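Long-range contacts in mandelate racemase (Bordetella bronchiseptica, PDB 3H12), which is a putative mandelate racemase of the enolase superfamily that binds a metal ion and probably catalyses an isomerase reaction on a carboxylate substrate: residues L199-Q204 / W225-L230; R249-E254 / I271-A276; G253-T258 / A278-G283; H298-P303 / P323-F328. All coordinates share one frame; numbering follows the deposited sequence.

In the fold
All four contacts lie in the C-terminal barrel domain, and each closes a loop that contains a helix. Contact 1 comes first, bringing strand 225-227 beside 197-201 across helix 208-220. In series after it, contact 2 pairs strand 249-252 with 273-274 across helix 258-267. Contact 3 begins within the same part of the chain, sharing G253 and E254, and reaches past the second strand of contact 2 to join the loops before helices 258-267 and 284-296, so that contacts 2 and 3 cross. Contact 4, last in the chain, ties strand 300-301 to the approach of strand 328-331. Contacts 1 to 3 meet at the sodium ion.

Contact 1 (L199-Q204 / W225-L230); sequences LVDANQ and WFEEPL. With NA (sodium ion), chain C.
One face of the W225 ring takes a methyl of L199: CD2 lies 3.8 Å from the centroid of the six-membered ring, a CH-pi contact offset toward the rim, while V200 O sits at the ring edge. The F226 ring has P229 CB over the centre of one face and meets V200 CG1 and A202 CB obliquely. These residues belong to a beta-alpha-beta unit of the barrel, in which strands 197-201 and 225-227 run parallel; the nearly straight bond from E227 N to V200 O (2.8 Å, 171°) and that from A202 N to E227 O fix the register. It places D201 beside E227 on one face of the sheet, both with CG anti to the backbone N. Their carboxylates stack with planes 16° apart and the sodium ion bridges them, bound by D201 OD2 at 2.5 Å and by E227 OE2 at 2.4 Å; E254 completes the protein ligands. K173 also bonds D201 OD2, and K171 forms a salt bridge with E227 OE1. Metal-bound water 1 donates to D201 OD1 at 2.6 Å and to E228 OE1 at 2.7 Å.

Contact 2 (R249-E254 / I271-A276); sequences RIATGE and IDVLQA. With NA (sodium ion), chain C.
With its CG anti to the carbonyl carbon (chi1 -68°), D272 turns its carboxylate toward the start of the neighbouring strand, where OD2 accepts from I250 N at 2.7 Å. This bond is almost straight, 176° at the hydrogen, and uses the anti lone pair of OD2; the other oxygen, OD1, forms a salt bridge with R242. A comparable first torsion in Q275 (chi1 -62°), followed by an extended chain, carries its amide alongside the strand, and Q275 CD comes to 3.7 Å from A251 CB. The backbones interlock around I250 O, which receives both D272 N, in the carbonyl plane, and V273 N, tilted from it. Farther along, T252 N bonds V273 O and Q275 N bonds T252 O at 2.9 Å, the latter from above the carbonyl plane. This is the parallel pairing of a beta-alpha-beta unit in the barrel, with helix 258-267 as the connection. On one face of the sheet A251 CB packs on V273 CB at 3.7 Å; V273 CG2 lies against the aliphatic part of R249, whose NH1 bonds Y224 O and whose guanidinium forms a cation-pi contact with Y224. T252 CG2 meets I271 CD1 at about a right angle between the two side chains. Where the strand ends, the chain at G253 passes close over Q275, and E254 follows with its OE2 on the sodium ion at 2.2 Å. Water 5 links this end to the metal site: it accepts from E254 N and lies within hydrogen-bonding distance of Q275 OE1 (2.8 Å) and E254 OE2 (2.9 Å).

Contact 3 (G253-T258 / A278-G283); sequences GENLYT and ASRAGG. With NA (sodium ion), chain C.
Next to the metal site of the barrel, the loop carrying the sodium ligand E254 is gripped by R280 from the loop that follows the next strand. R280 NE donates to E254 O at 2.7 Å, a bond of 168° with the oxygen only 3° out of the guanidinium plane; NH2 adds a weak bond to the same oxygen at 3.4 Å. The bend at chi3 (69°) turns the guanidinium so that its NE edge meets this carbonyl, while NH1 bonds S53 outside the two loops. E254 thus has its backbone oxygen held by an arginine, while its side-chain OE2 binds the metal. A type I turn from G253 to L256 closes through L256 N and G253 O. Beyond it the Y257 ring presents an edge to R280 O, with CD1 at 3.2 Å, and its hydroxyl bonds that of Y56. T258 N donates to A281 O at 2.8 Å, tying the chain that leads into helix 258-267 to the second loop, and A281 CB packs 3.9 Å from L256 O. Acidic metal ligands at the C-terminal ends of barrel strands, of which E254 is one, are characteristic of the enolase superfamily.

Contact 4 (H298-P303 / P323-F328); sequences HLAWNP and PHPAMF
The imidazole of H324 lies against the backbone of 299-301, with W301 N 3.3 Å above its plane and offset toward the rim, and L299 O at its edge, 3.4 Å from CE1. W301 CB covers the same ring in a CH-pi contact, 4.0 Å from the centroid and 22° off the normal. Here the curled sheet of the barrel nears its closure: strand 300-301 follows 273-274, and the approach to strand 328-331 passes beside it. Next to the imidazole, A300 CB lies 4.4 Å from P325 CD. Farther along, the CB of N302 points toward 323-328, near M327. In the next shell H324 NE2 bonds S291 O of helix 284-296, which helps to set the rotation of the ring, while W301 NE1 bonds A276 O and the indole packs on helix 309-321. P303 CD lies over the centre of one face of that indole. Two waters add to the contact: water 6 sits 2.9 Å from H324 ND1 and makes a weak, long bond with L299 O, and water 7 bridges the segments, donating to P303 O at 2.7 Å and to M327 O at 2.8 Å.

Contact 1 (L199-Q204 / W225-L230)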
loop_
_atom_site.group_PDB
_atom_site.type_symbol
_atom_site.label_atom_id
_atom_site.label_comp_id
_atom_site.label_asym_id
_atom_site.label_seq_id
_atom_site.Cartn_x
_atom_site.Cartn_y
_atom_site.Cartn_z
ATOM N N LEU A 199 5.685 27.667 19.819
ATOM C CA LEU A 199 6.113 27.048 18.529
ATOM C C LEU A 199 7.577 26.748 18.668
ATOM O O LEU A 199 8.294 27.500 19.374
ATOM C CB LEU A 199 5.900 28.058 17.435
ATOM C CG LEU A 199 4.380 28.263 17.008
ATOM C CD1 LEU A 199 3.463 28.659 18.113
ATOM C CD2 LEU A 199 4.520 29.354 15.930
ATOM N N VAL A 200 8.071 25.713 17.968
ATOM C CA VAL A 200 9.509 25.362 18.021
ATOM C C VAL A 200 9.976 25.254 16.622
ATOM O O VAL A 200 9.256 24.732 15.717
ATOM C CB VAL A 200 9.633 23.949 18.770
ATOM C CG1 VAL A 200 11.018 23.341 18.660
ATOM C CG2 VAL A 200 9.320 24.304 20.259
ATOM N N ASP A 201 11.218 25.705 16.349
ATOM C CA ASP A 201 11.748 25.737 14.938
ATOM C C ASP A 201 13.216 25.301 15.011
ATOM O O ASP A 201 14.065 25.937 15.684
ATOM C CB ASP A 201 11.619 27.181 14.449
ATOM C CG ASP A 201 12.179 27.367 13.030
ATOM O OD1 ASP A 201 12.793 26.414 12.428
ATOM O OD2 ASP A 201 11.951 28.510 12.532
ATOM N N ALA A 202 13.534 24.153 14.381
ATOM C CA ALA A 202 14.941 23.650 14.413
ATOM C C ALA A 202 15.751 24.002 13.225
ATOM O O ALA A 202 16.949 23.640 13.149
ATOM C CB ALA A 202 14.851 22.065 14.484
ATOM N N ASN A 203 15.175 24.783 12.251
ATOM C CA ASN A 203 15.937 25.222 11.054
ATOM C C ASN A 203 16.781 24.066 10.462
ATOM O O ASN A 203 17.939 24.222 10.024
ATOM C CB ASN A 203 16.952 26.422 11.388
ATOM C CG ASN A 203 16.200 27.724 11.554
ATOM O OD1 ASN A 203 15.914 28.117 12.679
ATOM N ND2 ASN A 203 15.855 28.376 10.425
ATOM N N GLN A 204 16.099 22.946 10.293
ATOM C CA GLN A 204 16.684 21.706 9.625
ATOM C C GLN A 204 17.885 21.156 10.354
ATOM O O GLN A 204 18.721 20.519 9.709
ATOM C CB GLN A 204 17.132 22.023 8.154
ATOM C CG GLN A 204 16.024 22.764 7.334
ATOM C CD GLN A 204 16.467 22.966 5.895
ATOM O OE1 GLN A 204 16.799 21.990 5.175
ATOM N NE2 GLN A 204 16.621 24.231 5.440
ATOM N N TRP A 225 3.583 23.670 17.088
ATOM C CA TRP A 225 4.150 23.034 15.888
ATOM C C TRP A 225 5.652 22.879 16.082
ATOM O O TRP A 225 6.256 23.519 16.971
ATOM C CB TRP A 225 3.758 23.742 14.551
ATOM C CG TRP A 225 4.456 25.063 14.233
ATOM C CD1 TRP A 225 5.796 25.437 14.370
ATOM C CD2 TRP A 225 3.833 26.154 13.567
ATOM N NE1 TRP A 225 6.017 26.738 13.832
ATOM C CE2 TRP A 225 4.832 27.150 13.290
ATOM C CE3 TRP A 225 2.536 26.344 13.138
ATOM C CZ2 TRP A 225 4.509 28.391 12.655
ATOM C CZ3 TRP A 225 2.224 27.519 12.449
ATOM C CH2 TRP A 225 3.214 28.517 12.232
ATOM N N PHE A 226 6.211 22.002 15.239
ATOM C CA PHE A 226 7.661 21.706 15.148
ATOM C C PHE A 226 8.000 21.970 13.721
ATOM O O PHE A 226 7.574 21.276 12.768
ATOM C CB PHE A 226 7.749 20.187 15.473
ATOM C CG PHE A 226 9.152 19.670 15.682
ATOM C CD1 PHE A 226 10.236 20.528 15.708
ATOM C CD2 PHE A 226 9.370 18.317 15.859
ATOM C CE1 PHE A 226 11.538 20.040 15.980
ATOM C CE2 PHE A 226 10.707 17.771 16.100
ATOM C CZ PHE A 226 11.771 18.650 16.140
ATOM N N GLU A 227 8.670 23.129 13.550
ATOM C CA GLU A 227 9.037 23.706 12.246
ATOM C C GLU A 227 10.442 23.384 11.817
ATOM O O GLU A 227 11.339 23.307 12.621
ATOM C CB GLU A 227 8.867 25.246 12.354
ATOM C CG GLU A 227 9.434 26.007 11.156
ATOM C CD GLU A 227 8.996 27.448 11.274
ATOM O OE1 GLU A 227 8.161 27.851 12.126
ATOM O OE2 GLU A 227 9.495 28.216 10.344
ATOM N N GLU A 228 10.514 23.031 10.534
ATOM C CA GLU A 228 11.794 22.573 9.886
ATOM C C GLU A 228 12.526 21.621 10.854
ATOM O O GLU A 228 13.698 21.777 11.208
ATOM C CB GLU A 228 12.733 23.775 9.505
ATOM C CG GLU A 228 12.253 24.383 8.166
ATOM C CD GLU A 228 13.335 25.200 7.484
ATOM O OE1 GLU A 228 14.281 25.675 8.194
ATOM O OE2 GLU A 228 13.291 25.233 6.229
ATOM N N PRO A 229 11.891 20.524 11.322
ATOM C CA PRO A 229 12.521 19.589 12.269
ATOM C C PRO A 229 13.715 18.905 11.628
ATOM O O PRO A 229 14.636 18.504 12.365
ATOM C CB PRO A 229 11.433 18.571 12.535
ATOM C CG PRO A 229 10.537 18.595 11.273
ATOM C CD PRO A 229 10.507 20.113 10.957
ATOM N N LEU A 230 13.704 18.724 10.262
ATOM C CA LEU A 230 14.718 17.920 9.575
ATOM C C LEU A 230 15.040 18.711 8.269
ATOM O O LEU A 230 14.367 19.706 7.894
ATOM C CB LEU A 230 14.091 16.574 9.045
ATOM C CG LEU A 230 13.527 15.704 10.206
ATOM C CD1 LEU A 230 12.840 14.537 9.492
ATOM C CD2 LEU A 230 14.673 15.204 11.072
HETATM NA NA NA C . 11.649 29.155 10.175
HETATM O O HOH W 1 12.901 27.212 9.951
HETATM O O HOH W 2 16.563 26.856 7.734
HETATM O O HOH W 3 13.732 30.218 9.897
HETATM O O HOH W 4 10.975 31.498 10.728
#

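Contact 2 (R249-E254 / I271-A276)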
loop_
_atom_site.group_PDB
_atom_site.type_symbol
_atom_site.label_atom_id
_atom_site.label_comp_id
_atom_site.label_asym_id
_atom_site.label_seq_id
_atom_site.Cartn_x
_atom_site.Cartn_y
_atom_site.Cartn_z
ATOM N N ARG A 249 1.903 19.844 15.521
ATOM C CA ARG A 249 1.840 19.875 14.066
ATOM C C ARG A 249 3.244 19.829 13.509
ATOM O O ARG A 249 4.187 20.519 14.045
ATOM C CB ARG A 249 1.179 21.235 13.612
ATOM C CG ARG A 249 -0.259 21.259 14.041
ATOM C CD ARG A 249 -0.654 22.768 14.123
ATOM N NE ARG A 249 -2.048 22.890 14.570
ATOM C CZ ARG A 249 -2.364 22.796 15.864
ATOM N NH1 ARG A 249 -1.474 22.543 16.853
ATOM N NH2 ARG A 249 -3.715 22.836 16.215
ATOM N N ILE A 250 3.471 19.041 12.427
ATOM C CA ILE A 250 4.773 19.129 11.716
ATOM C C ILE A 250 4.631 20.236 10.640
ATOM O O ILE A 250 3.769 20.181 9.755
ATOM C CB ILE A 250 5.092 17.715 11.100
ATOM C CG1 ILE A 250 5.076 16.639 12.151
ATOM C CG2 ILE A 250 6.425 17.822 10.331
ATOM C CD1 ILE A 250 5.930 16.957 13.429
ATOM N N ALA A 251 5.557 21.211 10.689
ATOM C CA ALA A 251 5.443 22.387 9.815
ATOM C C ALA A 251 6.736 22.582 9.051
ATOM O O ALA A 251 7.801 22.359 9.578
ATOM C CB ALA A 251 5.213 23.673 10.716
ATOM N N THR A 252 6.677 22.880 7.754
ATOM C CA THR A 252 7.865 23.305 7.052
ATOM C C THR A 252 7.361 24.108 5.843
ATOM O O THR A 252 6.200 24.037 5.439
ATOM C CB THR A 252 8.689 22.026 6.666
ATOM O OG1 THR A 252 9.900 22.539 6.053
ATOM C CG2 THR A 252 7.972 21.159 5.609
ATOM N N GLY A 253 8.271 24.926 5.290
ATOM C CA GLY A 253 7.951 25.446 3.943
ATOM C C GLY A 253 8.779 26.709 3.543
ATOM O O GLY A 253 8.711 27.003 2.340
ATOM N N GLU A 254 9.450 27.374 4.494
ATOM C CA GLU A 254 10.208 28.530 4.009
ATOM C C GLU A 254 11.251 28.201 2.966
ATOM O O GLU A 254 11.630 29.082 2.150
ATOM C CB GLU A 254 10.783 29.270 5.186
ATOM C CG GLU A 254 11.923 28.547 5.752
ATOM C CD GLU A 254 12.305 29.230 7.105
ATOM O OE1 GLU A 254 13.360 29.838 7.253
ATOM O OE2 GLU A 254 11.452 29.073 7.974
ATOM N N ILE A 271 3.091 16.322 6.177
ATOM C CA ILE A 271 3.066 17.717 6.659
ATOM C C ILE A 271 1.720 18.026 7.264
ATOM O O ILE A 271 0.673 17.575 6.759
ATOM C CB ILE A 271 3.395 18.666 5.467
ATOM C CG1 ILE A 271 3.609 20.083 5.916
ATOM C CG2 ILE A 271 2.347 18.620 4.351
ATOM C CD1 ILE A 271 4.368 20.915 4.805
ATOM N N ASP A 272 1.678 18.840 8.353
ATOM C CA ASP A 272 0.444 19.359 8.919
ATOM C C ASP A 272 0.239 20.851 8.602
ATOM O O ASP A 272 -0.892 21.282 8.401
ATOM C CB ASP A 272 0.516 19.263 10.436
ATOM C CG ASP A 272 0.502 17.809 10.910
ATOM O OD1 ASP A 272 -0.487 17.047 10.551
ATOM O OD2 ASP A 272 1.495 17.402 11.563
ATOM N N VAL A 273 1.341 21.591 8.575
ATOM C CA VAL A 273 1.270 23.076 8.335
ATOM C C VAL A 273 2.205 23.407 7.210
ATOM O O VAL A 273 3.435 23.170 7.324
ATOM C CB VAL A 273 1.723 23.851 9.623
ATOM C CG1 VAL A 273 1.888 25.358 9.353
ATOM C CG2 VAL A 273 0.710 23.625 10.763
ATOM N N LEU A 274 1.633 23.864 6.102
ATOM C CA LEU A 274 2.479 24.316 4.961
ATOM C C LEU A 274 2.841 25.802 5.204
ATOM O O LEU A 274 1.990 26.609 5.541
ATOM C CB LEU A 274 1.586 24.269 3.687
ATOM C CG LEU A 274 1.295 22.877 3.151
ATOM C CD1 LEU A 274 0.314 22.006 4.060
ATOM C CD2 LEU A 274 0.647 23.090 1.768
ATOM N N GLN A 275 4.136 26.073 5.089
ATOM C CA GLN A 275 4.627 27.457 5.452
ATOM C C GLN A 275 5.136 28.191 4.226
ATOM O O GLN A 275 5.918 29.146 4.386
ATOM C CB GLN A 275 5.722 27.331 6.514
ATOM C CG GLN A 275 5.186 26.679 7.795
ATOM C CD GLN A 275 6.194 26.773 8.851
ATOM O OE1 GLN A 275 7.254 26.099 8.737
ATOM N NE2 GLN A 275 5.883 27.478 9.968
ATOM N N ALA A 276 4.608 27.822 3.029
ATOM C CA ALA A 276 5.036 28.568 1.811
ATOM C C ALA A 276 4.785 30.116 2.070
ATOM O O ALA A 276 3.692 30.558 2.428
ATOM C CB ALA A 276 4.039 28.142 0.658
HETATM NA NA NA C . 11.649 29.155 10.175
HETATM O O HOH W 5 9.537 27.008 7.297
HETATM O O HOH W 3 13.732 30.218 9.897
HETATM O O HOH W 4 10.975 31.498 10.728
HETATM O O HOH W 1 12.901 27.212 9.951
#

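Contact 3 (G253-T258 / A278-G283)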
loop_
_atom_site.group_PDB
_atom_site.type_symbol
_atom_site.label_atom_id
_atom_site.label_comp_id
_atom_site.label_asym_id
_atom_site.label_seq_id
_atom_site.Cartn_x
_atom_site.Cartn_y
_atom_site.Cartn_z
ATOM N N GLY A 253 8.271 24.926 5.290
ATOM C CA GLY A 253 7.951 25.446 3.943
ATOM C C GLY A 253 8.779 26.709 3.543
ATOM O O GLY A 253 8.711 27.003 2.340
ATOM N N GLU A 254 9.450 27.374 4.494
ATOM C CA GLU A 254 10.208 28.530 4.009
ATOM C C GLU A 254 11.251 28.201 2.966
ATOM O O GLU A 254 11.630 29.082 2.150
ATOM C CB GLU A 254 10.783 29.270 5.186
ATOM C CG GLU A 254 11.923 28.547 5.752
ATOM C CD GLU A 254 12.305 29.230 7.105
ATOM O OE1 GLU A 254 13.360 29.838 7.253
ATOM O OE2 GLU A 254 11.452 29.073 7.974
ATOM N N ASN A 255 11.775 26.968 2.918
ATOM C CA ASN A 255 12.818 26.619 1.990
ATOM C C ASN A 255 12.372 25.600 0.934
ATOM O O ASN A 255 13.226 25.009 0.256
ATOM C CB ASN A 255 14.048 26.099 2.809
ATOM C CG ASN A 255 14.736 27.207 3.547
ATOM O OD1 ASN A 255 14.875 27.165 4.814
ATOM N ND2 ASN A 255 15.059 28.258 2.817
ATOM N N LEU A 256 11.054 25.492 0.840
ATOM C CA LEU A 256 10.391 24.628 -0.248
ATOM C C LEU A 256 9.773 25.594 -1.242
ATOM O O LEU A 256 9.256 26.668 -0.865
ATOM C CB LEU A 256 9.261 23.765 0.397
ATOM C CG LEU A 256 9.871 22.687 1.342
ATOM C CD1 LEU A 256 8.631 22.012 1.948
ATOM C CD2 LEU A 256 10.698 21.598 0.589
ATOM N N TYR A 257 9.756 25.213 -2.557
ATOM C CA TYR A 257 9.374 26.187 -3.611
ATOM C C TYR A 257 8.282 25.576 -4.450
ATOM O O TYR A 257 8.446 24.414 -4.924
ATOM C CB TYR A 257 10.631 26.504 -4.477
ATOM C CG TYR A 257 11.626 27.268 -3.650
ATOM C CD1 TYR A 257 11.652 28.658 -3.680
ATOM C CD2 TYR A 257 12.656 26.571 -2.962
ATOM C CE1 TYR A 257 12.596 29.421 -2.916
ATOM C CE2 TYR A 257 13.598 27.312 -2.163
ATOM C CZ TYR A 257 13.548 28.703 -2.166
ATOM O OH TYR A 257 14.446 29.441 -1.409
ATOM N N THR A 258 7.349 26.452 -4.783
ATOM C CA THR A 258 6.201 26.111 -5.617
ATOM C C THR A 258 5.221 25.114 -5.001
ATOM O O THR A 258 5.560 24.376 -4.050
ATOM C CB THR A 258 6.560 25.627 -7.058
ATOM O OG1 THR A 258 6.828 24.160 -6.995
ATOM C CG2 THR A 258 7.749 26.411 -7.683
ATOM N N ALA A 278 4.626 33.841 0.511
ATOM C CA ALA A 278 4.309 34.405 -0.763
ATOM C C ALA A 278 5.547 35.077 -1.422
ATOM O O ALA A 278 5.571 35.195 -2.685
ATOM C CB ALA A 278 3.235 35.495 -0.583
ATOM N N SER A 279 6.549 35.521 -0.616
ATOM C CA SER A 279 7.740 36.238 -1.198
ATOM C C SER A 279 8.920 35.263 -1.546
ATOM O O SER A 279 9.972 35.714 -1.941
ATOM C CB SER A 279 8.245 37.313 -0.171
ATOM O OG SER A 279 8.788 36.625 1.013
ATOM N N ARG A 280 8.699 33.944 -1.344
ATOM C CA ARG A 280 9.765 32.936 -1.618
ATOM C C ARG A 280 9.335 31.795 -2.521
ATOM O O ARG A 280 10.025 31.441 -3.459
ATOM C CB ARG A 280 10.254 32.313 -0.251
ATOM C CG ARG A 280 10.858 33.353 0.677
ATOM C CD ARG A 280 11.090 32.769 2.068
ATOM N NE ARG A 280 12.192 31.735 2.105
ATOM C CZ ARG A 280 13.475 32.056 2.270
ATOM N NH1 ARG A 280 13.839 33.335 2.348
ATOM N NH2 ARG A 280 14.384 31.073 2.380
ATOM N N ALA A 281 8.073 31.346 -2.236
ATOM C CA ALA A 281 7.658 30.085 -2.872
ATOM C C ALA A 281 7.084 30.206 -4.303
ATOM O O ALA A 281 6.700 29.210 -4.951
ATOM C CB ALA A 281 6.579 29.334 -1.921
ATOM N N GLY A 282 6.902 31.476 -4.716
ATOM C CA GLY A 282 6.489 31.755 -6.109
ATOM C C GLY A 282 5.721 33.021 -6.221
ATOM O O GLY A 282 5.482 33.460 -7.376
ATOM N N GLY A 283 5.299 33.681 -5.139
ATOM C CA GLY A 283 4.512 34.932 -5.323
ATOM C C GLY A 283 3.199 34.812 -4.554
ATOM O O GLY A 283 2.874 33.731 -4.020
HETATM NA NA NA C . 11.649 29.155 10.175
HETATM O O HOH W 3 13.732 30.218 9.897
HETATM O O HOH W 4 10.975 31.498 10.728
HETATM O O HOH W 1 12.901 27.212 9.951
#

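Contact 4 (H298-P303 / P323-F328)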
loop_
_atom_site.group_PDB
_atom_site.type_symbol
_atom_site.label_atom_id
_atom_site.label_comp_id
_atom_site.label_asym_id
_atom_site.label_seq_id
_atom_site.Cartn_x
_atom_site.Cartn_y
_atom_site.Cartn_z
ATOM N N HIS A 298 -7.337 19.178 4.154
ATOM C CA HIS A 298 -7.638 19.290 5.591
ATOM C C HIS A 298 -6.392 19.559 6.397
ATOM O O HIS A 298 -6.249 19.165 7.542
ATOM C CB HIS A 298 -8.418 18.008 6.095
ATOM C CG HIS A 298 -9.649 17.760 5.301
ATOM N ND1 HIS A 298 -9.730 16.944 4.188
ATOM C CD2 HIS A 298 -10.849 18.382 5.428
ATOM C CE1 HIS A 298 -10.966 17.052 3.683
ATOM N NE2 HIS A 298 -11.657 17.880 4.433
ATOM N N LEU A 299 -5.480 20.357 5.814
ATOM C CA LEU A 299 -4.258 20.775 6.491
ATOM C C LEU A 299 -4.315 22.310 6.607
ATOM O O LEU A 299 -5.272 22.995 6.128
ATOM C CB LEU A 299 -3.042 20.400 5.641
ATOM C CG LEU A 299 -2.988 18.917 5.312
ATOM C CD1 LEU A 299 -1.754 18.606 4.432
ATOM C CD2 LEU A 299 -2.812 18.048 6.575
ATOM N N ALA A 300 -3.293 22.919 7.198
ATOM C CA ALA A 300 -3.334 24.344 7.342
ATOM C C ALA A 300 -2.204 25.019 6.536
ATOM O O ALA A 300 -1.141 24.390 6.344
ATOM C CB ALA A 300 -3.057 24.720 8.839
ATOM N N TRP A 301 -2.379 26.311 6.136
ATOM C CA TRP A 301 -1.251 27.090 5.581
ATOM C C TRP A 301 -1.098 28.228 6.591
ATOM O O TRP A 301 -2.031 29.062 6.769
ATOM C CB TRP A 301 -1.697 27.653 4.174
ATOM C CG TRP A 301 -0.737 28.642 3.626
ATOM C CD1 TRP A 301 0.571 28.407 3.205
ATOM C CD2 TRP A 301 -0.972 30.060 3.437
ATOM N NE1 TRP A 301 1.175 29.615 2.790
ATOM C CE2 TRP A 301 0.245 30.622 2.950
ATOM C CE3 TRP A 301 -2.055 30.882 3.711
ATOM C CZ2 TRP A 301 0.355 32.002 2.685
ATOM C CZ3 TRP A 301 -1.964 32.225 3.446
ATOM C CH2 TRP A 301 -0.829 32.742 2.919
ATOM N N ASN A 302 0.170 28.342 7.066
ATOM C CA ASN A 302 0.559 29.420 7.945
ATOM C C ASN A 302 1.923 29.816 7.432
ATOM O O ASN A 302 2.916 29.158 7.700
ATOM C CB ASN A 302 0.677 28.897 9.394
ATOM C CG ASN A 302 -0.644 28.479 9.976
ATOM O OD1 ASN A 302 -1.602 29.372 10.206
ATOM N ND2 ASN A 302 -0.828 27.208 10.144
ATOM N N PRO A 303 1.997 30.925 6.676
ATOM C CA PRO A 303 3.254 31.188 5.995
ATOM C C PRO A 303 4.378 31.605 6.886
ATOM O O PRO A 303 4.145 32.235 7.926
ATOM C CB PRO A 303 2.948 32.391 5.044
ATOM C CG PRO A 303 1.713 33.093 5.709
ATOM C CD PRO A 303 0.917 31.877 6.283
ATOM N N PRO A 323 -9.162 30.840 4.815
ATOM C CA PRO A 323 -9.902 30.167 5.894
ATOM C C PRO A 323 -9.004 29.159 6.643
ATOM O O PRO A 323 -9.180 27.936 6.547
ATOM C CB PRO A 323 -11.031 29.370 5.107
ATOM C CG PRO A 323 -10.357 28.998 3.786
ATOM C CD PRO A 323 -9.525 30.335 3.426
ATOM N N HIS A 324 -7.895 29.620 7.183
ATOM C CA HIS A 324 -7.024 28.832 8.009
ATOM C C HIS A 324 -6.988 29.456 9.398
ATOM O O HIS A 324 -7.090 30.706 9.542
ATOM C CB HIS A 324 -5.596 28.768 7.406
ATOM C CG HIS A 324 -5.518 28.027 6.111
ATOM N ND1 HIS A 324 -5.679 26.658 6.129
ATOM C CD2 HIS A 324 -5.415 28.390 4.814
ATOM C CE1 HIS A 324 -5.582 26.200 4.892
ATOM N NE2 HIS A 324 -5.432 27.233 4.097
ATOM N N PRO A 325 -6.701 28.674 10.445
ATOM C CA PRO A 325 -6.464 29.268 11.735
ATOM C C PRO A 325 -5.218 30.182 11.576
ATOM O O PRO A 325 -4.228 29.797 10.905
ATOM C CB PRO A 325 -6.085 28.094 12.644
ATOM C CG PRO A 325 -6.445 26.909 11.903
ATOM C CD PRO A 325 -6.356 27.265 10.396
ATOM N N ALA A 326 -5.235 31.367 12.145
ATOM C CA ALA A 326 -4.112 32.287 11.955
ATOM C C ALA A 326 -3.017 31.983 12.989
ATOM O O ALA A 326 -3.314 31.718 14.179
ATOM C CB ALA A 326 -4.646 33.794 12.178
ATOM N N MET A 327 -1.763 31.963 12.518
ATOM C CA MET A 327 -0.614 31.864 13.407
ATOM C C MET A 327 0.467 32.596 12.634
ATOM O O MET A 327 1.351 31.993 12.010
ATOM C CB MET A 327 -0.271 30.348 13.587
ATOM C CG MET A 327 0.733 30.210 14.687
ATOM S SD MET A 327 0.531 30.974 16.386
ATOM C CE MET A 327 -0.761 29.793 16.974
ATOM N N PHE A 328 0.324 33.930 12.714
ATOM C CA PHE A 328 0.986 34.774 11.708
ATOM C C PHE A 328 2.379 35.254 12.188
ATOM O O PHE A 328 2.459 35.916 13.232
ATOM C CB PHE A 328 0.109 35.998 11.395
ATOM C CG PHE A 328 0.663 36.860 10.332
ATOM C CD1 PHE A 328 0.527 36.410 9.021
ATOM C CD2 PHE A 328 1.367 38.004 10.630
ATOM C CE1 PHE A 328 1.163 37.175 7.984
ATOM C CE2 PHE A 328 1.943 38.713 9.581
ATOM C CZ PHE A 328 1.840 38.304 8.308
HETATM O O HOH W 6 -7.345 25.138 7.931
HETATM O O HOH W 7 1.873 32.702 9.345
#